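Side-chain contacts in polysaccharide biosynthesis protein CapD (Bacillus thuringiensis HD-771, PDB 6BWC), which probably acts as an NADP-dependent short-chain dehydrogenase-type enzyme on UDP-N-acetylglucosamine in the biosynthesis of CMP-pseudaminic acid: residues 173-176 against 177-180; 88-91 against 92-95; 204-207 against 208-211; 264-267 against 268-271; 20-23 against 24-28. The protein carries 2 engineered substitutions. All blocks are in the same frame, centred on the assembly; numbering follows the deposited sequence.

Interactions 1 and 2 are buried and line the dinucleotide and UDP-sugar pockets, each meeting both ligands, and they touch where Lys89 NZ meets Arg176 O. Interaction 4 lies nearer the surface, in the loop over the ribose of the UDP-sugar, and packs on interaction 2. Interactions 3 and 5 are partly buried and set helix 207-220 beside helix 18-29; their chemistry is that of helix starts and helix turns, between protein groups in the segments described. Turns with glycine at the third position recur in interactions 1 and 4, whereas interactions 2 and 3 lie at helix N-termini. Centres of interactions 4 and 5 are about 32 Å apart.

Interaction 1: 173-176 against 177-180; sequences MGSR and GSVI. With NAP (NADP nicotinamide-adenine-dinucleotide phosphate), chain N.
Ser175 and Ser178 face each other across a type II beta turn, with Ser178 CB 3.1 Å from Ser175 O. Ser178 OG may add a weak hydrogen bond to the same carbonyl, although its proton has another acceptor within reach. Gly177 takes the third position of the turn with a phi of 83°, a value glycine tolerates easily.

The turn holds out two side chains to the dinucleotide. Ser175 OG receives the carboxamide N7N of NADP at 2.9 Å, almost straight at 175°, and itself bonds to Val172 O, so both the hydroxyl and the nicotinamide amide have defined partners. Its chi1 of 71° sets OG between the backbone N and the carbonyl carbon. Arg176 runs the other way: its chain bends at chi3 and brings the guanidinium edge-on to phosphate PA, which lies in the guanidinium plane. NE donates to O1A at 2.8 Å, and NH2 to O2A at 3.1 Å, a two-pronged grip on one phosphate.

Further out, Arg176 N bonds to Thr18 OG1 and Arg176 O to Lys89 NZ, fixing the backbone from which the guanidinium extends. Tyr43 of a second subunit adds a cation-pi contact to that group. Beyond the turn, Ser178 stands at the N-cap position of helix 179-190, and Val179 N donates to O2A of the UDP-sugar.

The chemistry is thus divided by place: a cationic edge would balance pyrophosphate charge, a serine hydroxyl probably restrains the rotation of the nicotinamide amide, and a helix start receives the second nucleotide's diphosphate.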
# COMPACT_ATOMS: atom_id res chain seq x y z
N MET C 173 -1.95 18.38 34.32
CA MET C 173 -0.85 18.48 35.30
C MET C 173 -0.24 17.14 35.76
O MET C 173 -0.94 16.23 36.24
CB MET C 173 -1.30 19.25 36.53
CG MET C 173 -1.91 20.57 36.19
SD MET C 173 -1.93 21.68 37.59
CE MET C 173 -3.51 22.44 37.20
N GLY C 174 1.08 17.05 35.62
CA GLY C 174 1.83 15.83 35.93
C GLY C 174 1.83 14.79 34.83
O GLY C 174 2.50 13.75 34.98
N SER C 175 1.11 15.06 33.73
CA SER C 175 1.01 14.12 32.63
C SER C 175 2.37 13.89 32.00
O SER C 175 3.20 14.81 31.94
CB SER C 175 0.03 14.63 31.57
OG SER C 175 0.58 15.74 30.87
N ARG C 176 2.59 12.65 31.54
CA ARG C 176 3.89 12.21 31.00
C ARG C 176 4.66 13.24 30.12
O ARG C 176 4.19 13.65 29.07
CB ARG C 176 3.70 10.91 30.21
CG ARG C 176 3.97 9.66 31.03
CD ARG C 176 3.22 8.45 30.51
NE ARG C 176 3.03 8.43 29.04
CZ ARG C 176 3.82 7.81 28.15
NH1 ARG C 176 4.91 7.13 28.53
NH2 ARG C 176 3.50 7.86 26.86
N GLY C 177 5.85 13.62 30.57
CA GLY C 177 6.75 14.46 29.78
C GLY C 177 6.43 15.93 29.87
O GLY C 177 6.77 16.69 28.99
N SER C 178 5.80 16.34 30.96
CA SER C 178 5.37 17.72 31.12
C SER C 178 6.28 18.44 32.11
O SER C 178 7.12 17.83 32.81
CB SER C 178 3.89 17.82 31.54
OG SER C 178 3.71 17.76 32.95
N VAL C 179 6.10 19.76 32.16
CA VAL C 179 7.03 20.64 32.85
C VAL C 179 7.20 20.29 34.33
O VAL C 179 8.33 20.35 34.81
CB VAL C 179 6.71 22.15 32.62
CG1 VAL C 179 5.42 22.59 33.30
CG2 VAL C 179 7.88 23.02 33.05
N ILE C 180 6.13 19.90 35.02
CA ILE C 180 6.17 19.72 36.48
C ILE C 180 7.07 18.56 36.94
O ILE C 180 7.92 18.77 37.82
CB ILE C 180 4.74 19.67 37.10
CG1 ILE C 180 4.14 21.09 37.14
CG2 ILE C 180 4.77 19.05 38.50
CD1 ILE C 180 2.72 21.22 37.65
PA NAP N . 0.55 10.10 26.70
O1A NAP N . 0.80 9.84 28.16
O2A NAP N . 1.75 10.26 25.83
O5B NAP N . -0.39 8.96 26.10
C5B NAP N . -0.26 8.59 24.72
C4B NAP N . -0.89 7.21 24.51
O4B NAP N . -0.98 6.85 23.13
C3B NAP N . -0.03 6.15 25.13
O3B NAP N . -0.94 5.14 25.55
C2B NAP N . 0.85 5.71 23.99
O2B NAP N . 1.40 4.45 24.30
C1B NAP N . -0.14 5.74 22.82
N9A NAP N . 0.35 5.92 21.41
C8A NAP N . 1.22 6.82 20.88
N7A NAP N . 1.37 6.66 19.52
C5A NAP N . 0.56 5.65 19.17
C6A NAP N . 0.20 4.92 17.92
N6A NAP N . 0.73 5.25 16.73
N1A NAP N . -0.69 3.92 18.00
C2A NAP N . -1.25 3.54 19.16
N3A NAP N . -0.98 4.14 20.32
C4A NAP N . -0.10 5.17 20.40
O3 NAP N . -0.43 11.36 26.46
PN NAP N . -1.58 11.94 27.44
O1N NAP N . -2.34 10.83 28.14
O2N NAP N . -1.00 13.08 28.22
O5D NAP N . -2.53 12.67 26.40
C5D NAP N . -3.55 11.93 25.78
C4D NAP N . -4.25 12.80 24.73
O4D NAP N . -4.56 14.06 25.34
C3D NAP N . -3.50 13.11 23.43
O3D NAP N . -4.38 12.87 22.33
C2D NAP N . -3.14 14.57 23.51
O2D NAP N . -3.16 15.22 22.24
C1D NAP N . -4.23 15.11 24.43
N1N NAP N . -3.86 16.31 25.19
C2N NAP N . -3.01 16.18 26.22
C3N NAP N . -2.59 17.23 27.01
C7N NAP N . -1.62 17.08 28.13
O7N NAP N . -1.18 18.10 28.66
N7N NAP N . -1.22 15.88 28.55
C4N NAP N . -3.14 18.59 26.74
C5N NAP N . -4.05 18.62 25.59
C6N NAP N . -4.40 17.49 24.88
P2B NAP N . 2.68 3.86 23.51
O1X NAP N . 3.02 2.70 24.43
O2X NAP N . 2.16 3.37 22.18
O3X NAP N . 3.72 5.01 23.42

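Interaction 2: 88-91 against 92-95; sequences MKHV and SFCE. With UD1 (uridine-diphosphate-N-acetylglucosamine), chain O.
His90 and Phe93 pack together at the first turn of helix 91-96, where His90 is the N-cap residue and leads a loop of the Rossmann-type domain into the helix. Ser92, the first residue of the second segment, rests against Val91 and, beyond the segments, touches Lys266.

Phe93 comes next. Its ring edge points at the face of His90 in a T-shaped pair, with the planes at 83° and the centroids 5.2 Å apart; Phe93 CD2 also reaches His90 CB at 3.6 Å. Both residues place CG beside their own backbone N, and the two side chains run alongside each other in the same direction. The opposite face of the imidazole carries the acetamido methyl C8' of the UDP-sugar, 3.6 Å above the plane and over its centre, so the imidazole is sandwiched between a phenyl edge and a methyl of the bound ligand. The neighbouring Lys89 O accepts from the sugar O3' at 2.8 Å, and Lys89 NZ forms a salt bridge to NADP O2N. Glu42 of a second subunit bonds to Lys89 N.

Cys94 N closes the turn onto His90 O at 3.1 Å, while Cys94 SG lies 3.8 Å from Met88 CB. Glu95 N then donates to Val91 O at 3.2 Å; the chain of Glu95 bends at chi2, and its carboxylate OE2 accepts from Asn138 N.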
# COMPACT_ATOMS: atom_id res chain seq x y z
N MET C 88 0.91 11.91 19.15
CA MET C 88 2.13 12.61 19.53
C MET C 88 1.64 13.97 19.99
O MET C 88 1.02 14.68 19.20
CB MET C 88 3.09 12.75 18.35
CG MET C 88 3.81 11.46 18.01
SD MET C 88 4.62 11.62 16.43
CE MET C 88 5.96 12.71 16.89
N LYS C 89 1.94 14.30 21.25
CA LYS C 89 1.42 15.46 21.95
C LYS C 89 2.48 16.49 22.30
O LYS C 89 2.19 17.42 23.06
CB LYS C 89 0.77 15.00 23.26
CG LYS C 89 1.72 14.41 24.33
CD LYS C 89 1.05 14.38 25.69
CE LYS C 89 1.99 13.90 26.77
NZ LYS C 89 1.48 14.19 28.14
N HIS C 90 3.70 16.30 21.82
CA HIS C 90 4.80 17.21 22.12
C HIS C 90 4.99 18.18 21.00
O HIS C 90 5.20 17.76 19.86
CB HIS C 90 6.10 16.46 22.25
CG HIS C 90 6.39 15.95 23.63
ND1 HIS C 90 7.29 16.57 24.46
CD2 HIS C 90 5.93 14.87 24.29
CE1 HIS C 90 7.35 15.91 25.60
NE2 HIS C 90 6.54 14.87 25.52
N VAL C 91 4.95 19.47 21.33
CA VAL C 91 5.10 20.53 20.35
C VAL C 91 6.44 20.41 19.65
O VAL C 91 6.47 20.40 18.40
CB VAL C 91 4.90 21.93 20.97
CG1 VAL C 91 5.41 23.04 20.06
CG2 VAL C 91 3.42 22.15 21.26
N SER C 92 7.54 20.30 20.41
CA SER C 92 8.88 20.31 19.81
C SER C 92 9.04 19.10 18.90
O SER C 92 9.35 19.28 17.72
CB SER C 92 10.00 20.39 20.86
OG SER C 92 10.44 19.11 21.29
N PHE C 93 8.79 17.90 19.42
CA PHE C 93 8.88 16.65 18.64
C PHE C 93 8.08 16.66 17.32
O PHE C 93 8.53 16.09 16.33
CB PHE C 93 8.46 15.43 19.48
CG PHE C 93 9.51 14.99 20.47
CD1 PHE C 93 10.51 14.10 20.09
CD2 PHE C 93 9.53 15.48 21.77
CE1 PHE C 93 11.48 13.70 21.00
CE2 PHE C 93 10.50 15.09 22.67
CZ PHE C 93 11.48 14.20 22.29
N CYS C 94 6.90 17.30 17.34
CA CYS C 94 6.00 17.37 16.17
C CYS C 94 6.46 18.40 15.12
O CYS C 94 6.02 18.35 13.98
CB CYS C 94 4.55 17.70 16.59
SG CYS C 94 3.57 16.41 17.41
N GLU C 95 7.30 19.36 15.52
CA GLU C 95 7.99 20.26 14.55
C GLU C 95 9.20 19.60 13.90
O GLU C 95 9.42 19.84 12.73
CB GLU C 95 8.47 21.56 15.18
CG GLU C 95 7.37 22.39 15.78
CD GLU C 95 6.67 23.29 14.81
OE1 GLU C 95 7.14 24.41 14.53
OE2 GLU C 95 5.59 22.87 14.39
C1' UD1 O . 0.90 20.51 26.72
C2' UD1 O . 0.64 19.28 25.86
C3' UD1 O . 0.04 19.66 24.51
C4' UD1 O . -1.15 20.60 24.65
C5' UD1 O . -0.92 21.70 25.72
C6' UD1 O . -2.25 22.38 26.06
C7' UD1 O . 2.37 17.67 26.54
C8' UD1 O . 3.79 17.19 26.28
N2' UD1 O . 1.87 18.54 25.66
O1' UD1 O . 1.76 21.41 26.03
O3' UD1 O . -0.35 18.45 23.83
O4' UD1 O . -1.45 21.22 23.42
O5' UD1 O . -0.32 21.18 26.92
O6' UD1 O . -2.08 23.78 26.28
O7' UD1 O . 1.77 17.29 27.54
N1 UD1 O . 8.76 24.74 29.55
C2 UD1 O . 9.96 25.18 30.18
N3 UD1 O . 11.05 24.39 30.16
C4 UD1 O . 11.04 23.18 29.56
C5 UD1 O . 9.89 22.72 28.96
C6 UD1 O . 8.75 23.51 28.98
O2 UD1 O . 10.05 26.30 30.73
O4 UD1 O . 12.04 22.46 29.56
C1B UD1 O . 7.55 25.59 29.53
C2B UD1 O . 6.86 25.72 28.17
O2' UD1 O . 7.40 26.77 27.39
C3B UD1 O . 5.39 25.90 28.52
C4B UD1 O . 5.27 25.14 29.82
O4B UD1 O . 6.59 25.00 30.36
O3B UD1 O . 5.00 27.26 28.76
C5B UD1 O . 4.65 23.77 29.66
O5B UD1 O . 5.40 22.87 28.84
PA UD1 O . 4.80 21.38 28.74
O1A UD1 O . 5.77 20.40 28.13
O2A UD1 O . 4.14 20.97 30.06
O3A UD1 O . 3.44 21.50 27.89
PB UD1 O . 2.90 22.40 26.66
O1B UD1 O . 3.96 22.48 25.58
O2B UD1 O . 2.24 23.72 27.06

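Interaction 3: 204-207 against 208-211; sequences MMTL and NQAT
Strand 201-205 passes into helix 207-220 through Thr206, whose O accepts from Ala210 N at 3.0 Å while Thr211 N donates to Leu207 O at 2.7 Å, the first regular i to i+4 bonds of the helix. The side chains of Thr206 and Gln209 form a capping box at this N-terminus.

In the box each residue gives its backbone N-H to the side chain of the other. Gln209 N donates to Thr206 OG1 at 2.9 Å with an N-H...O angle of 159°, and Thr206 N donates to Gln209 OE1 at 3.0 Å and 166°. The second bond meets OE1 in the carbonyl plane, on a lone pair, which fixes the rotation of the amide. A chi1 of 69° brings OG1 over toward the helix, and the two side chains cross obliquely, the Gln209 chain running past the hydroxyl. A further bond from OG1 to OE1 is weak. Two N-H groups at the helix start are thereby satisfied by side chains.

The inner side of the junction is apolar. Ala210 packs on Val172 of the neighbouring strand, and Met205 meets both Val172 and Leu229. Thr211 lies between the two helices, against Ile23 of helix 18-29. Met205 bends at chi3 so that its methyl folds back against the first turn of the helix, with CE 3.5 Å from Ala210 CA and 4.0 Å from Ala210 CB.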
# COMPACT_ATOMS: atom_id res chain seq x y z
N MET C 204 -4.59 25.29 32.52
CA MET C 204 -4.18 24.00 33.09
C MET C 204 -5.33 23.31 33.87
O MET C 204 -6.05 23.96 34.64
CB MET C 204 -2.94 24.17 33.99
CG MET C 204 -1.77 24.91 33.32
SD MET C 204 -0.07 24.77 33.95
CE MET C 204 0.18 23.02 34.06
N MET C 205 -5.47 21.99 33.66
CA MET C 205 -6.52 21.17 34.28
C MET C 205 -5.90 20.00 35.05
O MET C 205 -4.75 19.64 34.82
CB MET C 205 -7.54 20.70 33.22
CG MET C 205 -7.05 19.65 32.24
SD MET C 205 -8.00 19.49 30.70
CE MET C 205 -9.63 19.14 31.38
N THR C 206 -6.66 19.43 35.99
CA THR C 206 -6.26 18.21 36.72
C THR C 206 -6.47 16.92 35.86
O THR C 206 -7.15 16.90 34.82
CB THR C 206 -6.99 18.08 38.10
OG1 THR C 206 -8.39 17.82 37.92
CG2 THR C 206 -6.81 19.36 38.97
N LEU C 207 -5.88 15.82 36.30
CA LEU C 207 -6.07 14.56 35.62
C LEU C 207 -7.53 14.17 35.67
O LEU C 207 -8.04 13.68 34.68
CB LEU C 207 -5.21 13.50 36.28
CG LEU C 207 -5.18 12.08 35.73
CD1 LEU C 207 -5.00 12.07 34.22
CD2 LEU C 207 -4.03 11.32 36.40
N ASN C 208 -8.18 14.41 36.82
CA ASN C 208 -9.62 14.08 37.03
C ASN C 208 -10.55 15.01 36.30
O ASN C 208 -11.62 14.61 35.86
CB ASN C 208 -10.03 14.14 38.52
CG ASN C 208 -9.28 13.14 39.37
OD1 ASN C 208 -8.26 13.48 39.96
ND2 ASN C 208 -9.75 11.91 39.41
N GLN C 209 -10.20 16.28 36.24
CA GLN C 209 -10.88 17.21 35.36
C GLN C 209 -10.86 16.71 33.88
O GLN C 209 -11.89 16.69 33.21
CB GLN C 209 -10.26 18.62 35.51
CG GLN C 209 -10.70 19.33 36.79
CD GLN C 209 -10.19 20.77 36.92
OE1 GLN C 209 -9.00 21.06 36.78
NE2 GLN C 209 -11.10 21.67 37.20
N ALA C 210 -9.69 16.26 33.43
CA ALA C 210 -9.49 15.70 32.09
C ALA C 210 -10.25 14.41 31.91
O ALA C 210 -10.98 14.25 30.95
CB ALA C 210 -8.01 15.49 31.79
N THR C 211 -10.07 13.50 32.84
CA THR C 211 -10.80 12.23 32.83
C THR C 211 -12.36 12.40 32.80
O THR C 211 -13.03 11.78 31.95
CB THR C 211 -10.38 11.35 34.03
OG1 THR C 211 -8.99 11.52 34.31
CG2 THR C 211 -10.64 9.88 33.75

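Interaction 4: 264-267 against 268-271; sequences GLKP and GEKM. With UD1 (uridine-diphosphate-N-acetylglucosamine), chain O.
Lys266 and Glu269 face each other over a type II beta turn in the loop between strands 259-262 and 285-286, with Pro267 and Gly268 at its central positions. Glu269 N closes the turn on Lys266 O at 3.2 Å, and Gly268 accepts the positive phi (82°) of the third position.

The glutamate side chain points back across the turn. With chi1 at -79°, CG stands beside the backbone N, and the extended chain then carries the carboxylate up to the first residue of the turn. There OE1 receives Lys266 N at 2.6 Å; the donor approaches on the anti side and 23° out of the carboxylate plane. Beside this bond the aliphatic part of Lys266 slants across the glutamate, with Lys266 CB 3.3 Å from OE1. The Lys266 ammonium leads off toward the uracil instead, NZ lying 3.8 Å from O4 of the UDP-sugar and making no charged contact with the carboxylate.

On the other flank, Leu265 and Met271 meet at about a right angle. Met271 bends at chi2, and its methyl CE sits in the fork of the leucine, 3.4 Å from both CD1 and CD2. Pro267 packs on Pro296 of a third subunit, placing the turn near a subunit interface.

With OE1 engaged by the turn itself, the other carboxylate oxygen faces the nucleotide: Glu269 OE2 accepts from the ribose hydroxyl O2' at 2.6 Å.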
# COMPACT_ATOMS: atom_id res chain seq x y z
N GLY C 264 14.88 30.08 26.13
CA GLY C 264 14.05 30.65 25.06
C GLY C 264 13.02 29.65 24.50
O GLY C 264 13.09 28.45 24.74
N LEU C 265 12.05 30.16 23.75
CA LEU C 265 11.11 29.32 23.01
C LEU C 265 11.73 28.13 22.29
O LEU C 265 12.78 28.24 21.66
CB LEU C 265 10.40 30.15 21.95
CG LEU C 265 9.17 30.94 22.35
CD1 LEU C 265 9.07 31.31 23.84
CD2 LEU C 265 9.14 32.19 21.48
N LYS C 266 11.04 27.00 22.39
CA LYS C 266 11.19 25.89 21.48
C LYS C 266 10.40 26.22 20.18
O LYS C 266 9.42 26.96 20.22
CB LYS C 266 10.66 24.60 22.14
CG LYS C 266 11.36 24.26 23.47
CD LYS C 266 11.10 22.85 23.99
CE LYS C 266 12.25 22.38 24.88
NZ LYS C 266 11.82 21.39 25.89
N PRO C 267 10.81 25.67 19.02
CA PRO C 267 10.13 26.05 17.76
C PRO C 267 8.63 25.81 17.79
O PRO C 267 8.20 24.79 18.31
CB PRO C 267 10.79 25.16 16.71
CG PRO C 267 12.15 24.94 17.27
CD PRO C 267 11.97 24.80 18.76
N GLY C 268 7.85 26.76 17.27
CA GLY C 268 6.40 26.62 17.18
C GLY C 268 5.61 26.94 18.45
O GLY C 268 4.40 27.13 18.36
N GLU C 269 6.27 27.01 19.61
CA GLU C 269 5.59 27.30 20.89
C GLU C 269 4.78 28.60 20.83
O GLU C 269 5.24 29.59 20.28
CB GLU C 269 6.60 27.40 22.06
CG GLU C 269 7.07 26.06 22.63
CD GLU C 269 7.86 26.19 23.94
OE1 GLU C 269 8.97 26.76 23.90
OE2 GLU C 269 7.38 25.72 25.00
N LYS C 270 3.59 28.56 21.40
CA LYS C 270 2.68 29.71 21.56
C LYS C 270 2.87 30.32 22.96
O LYS C 270 3.25 29.63 23.91
CB LYS C 270 1.23 29.22 21.41
CG LYS C 270 0.23 30.21 20.83
CD LYS C 270 -1.09 29.49 20.62
CE LYS C 270 -2.16 30.46 20.21
NZ LYS C 270 -3.41 29.71 19.98
N MET C 271 2.56 31.61 23.07
CA MET C 271 2.79 32.38 24.31
C MET C 271 1.73 32.15 25.36
O MET C 271 2.02 32.09 26.55
CB MET C 271 2.90 33.89 24.02
CG MET C 271 4.27 34.32 23.50
SD MET C 271 5.58 33.82 24.64
CE MET C 271 6.93 33.89 23.50
C1' UD1 O . 0.90 20.51 26.72
C2' UD1 O . 0.64 19.28 25.86
C3' UD1 O . 0.04 19.66 24.51
C4' UD1 O . -1.15 20.60 24.65
C5' UD1 O . -0.92 21.70 25.72
C6' UD1 O . -2.25 22.38 26.06
C7' UD1 O . 2.37 17.67 26.54
C8' UD1 O . 3.79 17.19 26.28
N2' UD1 O . 1.87 18.54 25.66
O1' UD1 O . 1.76 21.41 26.03
O3' UD1 O . -0.35 18.45 23.83
O4' UD1 O . -1.45 21.22 23.42
O5' UD1 O . -0.32 21.18 26.92
O6' UD1 O . -2.08 23.78 26.28
O7' UD1 O . 1.77 17.29 27.54
N1 UD1 O . 8.76 24.74 29.55
C2 UD1 O . 9.96 25.18 30.18
N3 UD1 O . 11.05 24.39 30.16
C4 UD1 O . 11.04 23.18 29.56
C5 UD1 O . 9.89 22.72 28.96
C6 UD1 O . 8.75 23.51 28.98
O2 UD1 O . 10.05 26.30 30.73
O4 UD1 O . 12.04 22.46 29.56
C1B UD1 O . 7.55 25.59 29.53
C2B UD1 O . 6.86 25.72 28.17
O2' UD1 O . 7.40 26.77 27.39
C3B UD1 O . 5.39 25.90 28.52
C4B UD1 O . 5.27 25.14 29.82
O4B UD1 O . 6.59 25.00 30.36
O3B UD1 O . 5.00 27.26 28.76
C5B UD1 O . 4.65 23.77 29.66
O5B UD1 O . 5.40 22.87 28.84
PA UD1 O . 4.80 21.38 28.74
O1A UD1 O . 5.77 20.40 28.13
O2A UD1 O . 4.14 20.97 30.06
O3A UD1 O . 3.44 21.50 27.89
PB UD1 O . 2.90 22.40 26.66
O1B UD1 O . 3.96 22.48 25.58
O2B UD1 O . 2.24 23.72 27.06

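Interaction 5: 20-23 against 24-28; sequences GKSI and LSNVL
Ser22 O is gripped by three donors: Asn26 N at 3.1 Å, Ser25 OG at 3.1 Å and Asn26 ND2 at 2.9 Å. The first is the ordinary helix bond; the others are side chains turned back on their own helix. Ser25 reaches it with chi1 at 49°, which holds OG over the preceding turn. Asn26 ND2 lies above the carbonyl plane, 41° out of it, so it uses no lone pair, and its N-H...O angle is 133°.

The helix, 18-29, begins within a glycine-rich turn (Gly20 included) consistent with the Rossmann dinucleotide motif, and joins strands 9-13 and 34-39 in a beta-alpha-beta unit. On its buried side Ile23 and Val27, one turn apart, run alongside each other with their CG2 methyls 4.0 Å apart, while Val27 N bonds to Ile23 O at 2.8 Å. Leu24 leaves on another side to pack on Val35 and Val37. Ser22 OG has a weak bond to Thr211 OG1 of helix 207-220, and Asn26 also touches Thr211.

The helix is thus divided chemically: branched apolar groups serve the interior, whereas short polar side chains spend donors on a carbonyl of their own helix, which probably polarises the Ser22 carbonyl and divides its accepting capacity among three donors.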
# COMPACT_ATOMS: atom_id res chain seq x y z
N GLY C 20 -5.32 8.01 29.31
CA GLY C 20 -5.88 6.70 29.00
C GLY C 20 -5.97 5.74 30.17
O GLY C 20 -6.95 5.01 30.26
N LYS C 21 -4.96 5.72 31.04
CA LYS C 21 -5.04 4.95 32.29
C LYS C 21 -6.11 5.50 33.22
O LYS C 21 -6.94 4.73 33.73
CB LYS C 21 -3.72 4.94 33.06
CG LYS C 21 -2.69 3.92 32.59
CD LYS C 21 -1.78 3.46 33.73
CE LYS C 21 -0.94 4.56 34.38
NZ LYS C 21 -0.87 4.39 35.86
N SER C 22 -6.11 6.81 33.47
CA SER C 22 -7.12 7.37 34.38
C SER C 22 -8.55 7.02 33.90
O SER C 22 -9.35 6.53 34.70
CB SER C 22 -6.95 8.88 34.59
OG SER C 22 -7.36 9.25 35.90
N ILE C 23 -8.84 7.22 32.61
CA ILE C 23 -10.12 6.76 32.02
C ILE C 23 -10.40 5.27 32.29
O ILE C 23 -11.53 4.90 32.62
CB ILE C 23 -10.20 6.99 30.49
CG1 ILE C 23 -10.21 8.50 30.16
CG2 ILE C 23 -11.45 6.33 29.89
CD1 ILE C 23 -9.90 8.82 28.70
N LEU C 24 -9.37 4.42 32.12
CA LEU C 24 -9.46 2.96 32.34
C LEU C 24 -10.02 2.62 33.70
O LEU C 24 -10.99 1.87 33.79
CB LEU C 24 -8.08 2.30 32.19
CG LEU C 24 -7.92 0.83 32.54
CD1 LEU C 24 -9.04 0.02 31.91
CD2 LEU C 24 -6.56 0.32 32.08
N SER C 25 -9.38 3.14 34.74
CA SER C 25 -9.80 2.87 36.10
C SER C 25 -11.17 3.49 36.42
O SER C 25 -11.95 2.93 37.18
CB SER C 25 -8.74 3.30 37.10
OG SER C 25 -8.31 4.62 36.84
N ASN C 26 -11.51 4.62 35.80
CA ASN C 26 -12.80 5.25 36.08
C ASN C 26 -13.90 4.44 35.43
O ASN C 26 -14.89 4.15 36.07
CB ASN C 26 -12.85 6.73 35.67
CG ASN C 26 -12.16 7.66 36.69
OD1 ASN C 26 -12.78 8.57 37.23
ND2 ASN C 26 -10.86 7.44 36.94
N VAL C 27 -13.67 4.04 34.18
CA VAL C 27 -14.60 3.16 33.45
C VAL C 27 -14.72 1.80 34.14
O VAL C 27 -15.77 1.20 34.11
CB VAL C 27 -14.22 3.01 31.94
CG1 VAL C 27 -14.79 1.74 31.29
CG2 VAL C 27 -14.67 4.22 31.14
N LEU C 28 -13.64 1.34 34.76
CA LEU C 28 -13.65 0.04 35.45
C LEU C 28 -14.59 -0.04 36.66
O LEU C 28 -15.10 -1.12 36.96
CB LEU C 28 -12.22 -0.41 35.84
CG LEU C 28 -11.37 -1.15 34.78
CD1 LEU C 28 -9.95 -1.38 35.25
CD2 LEU C 28 -11.99 -2.48 34.37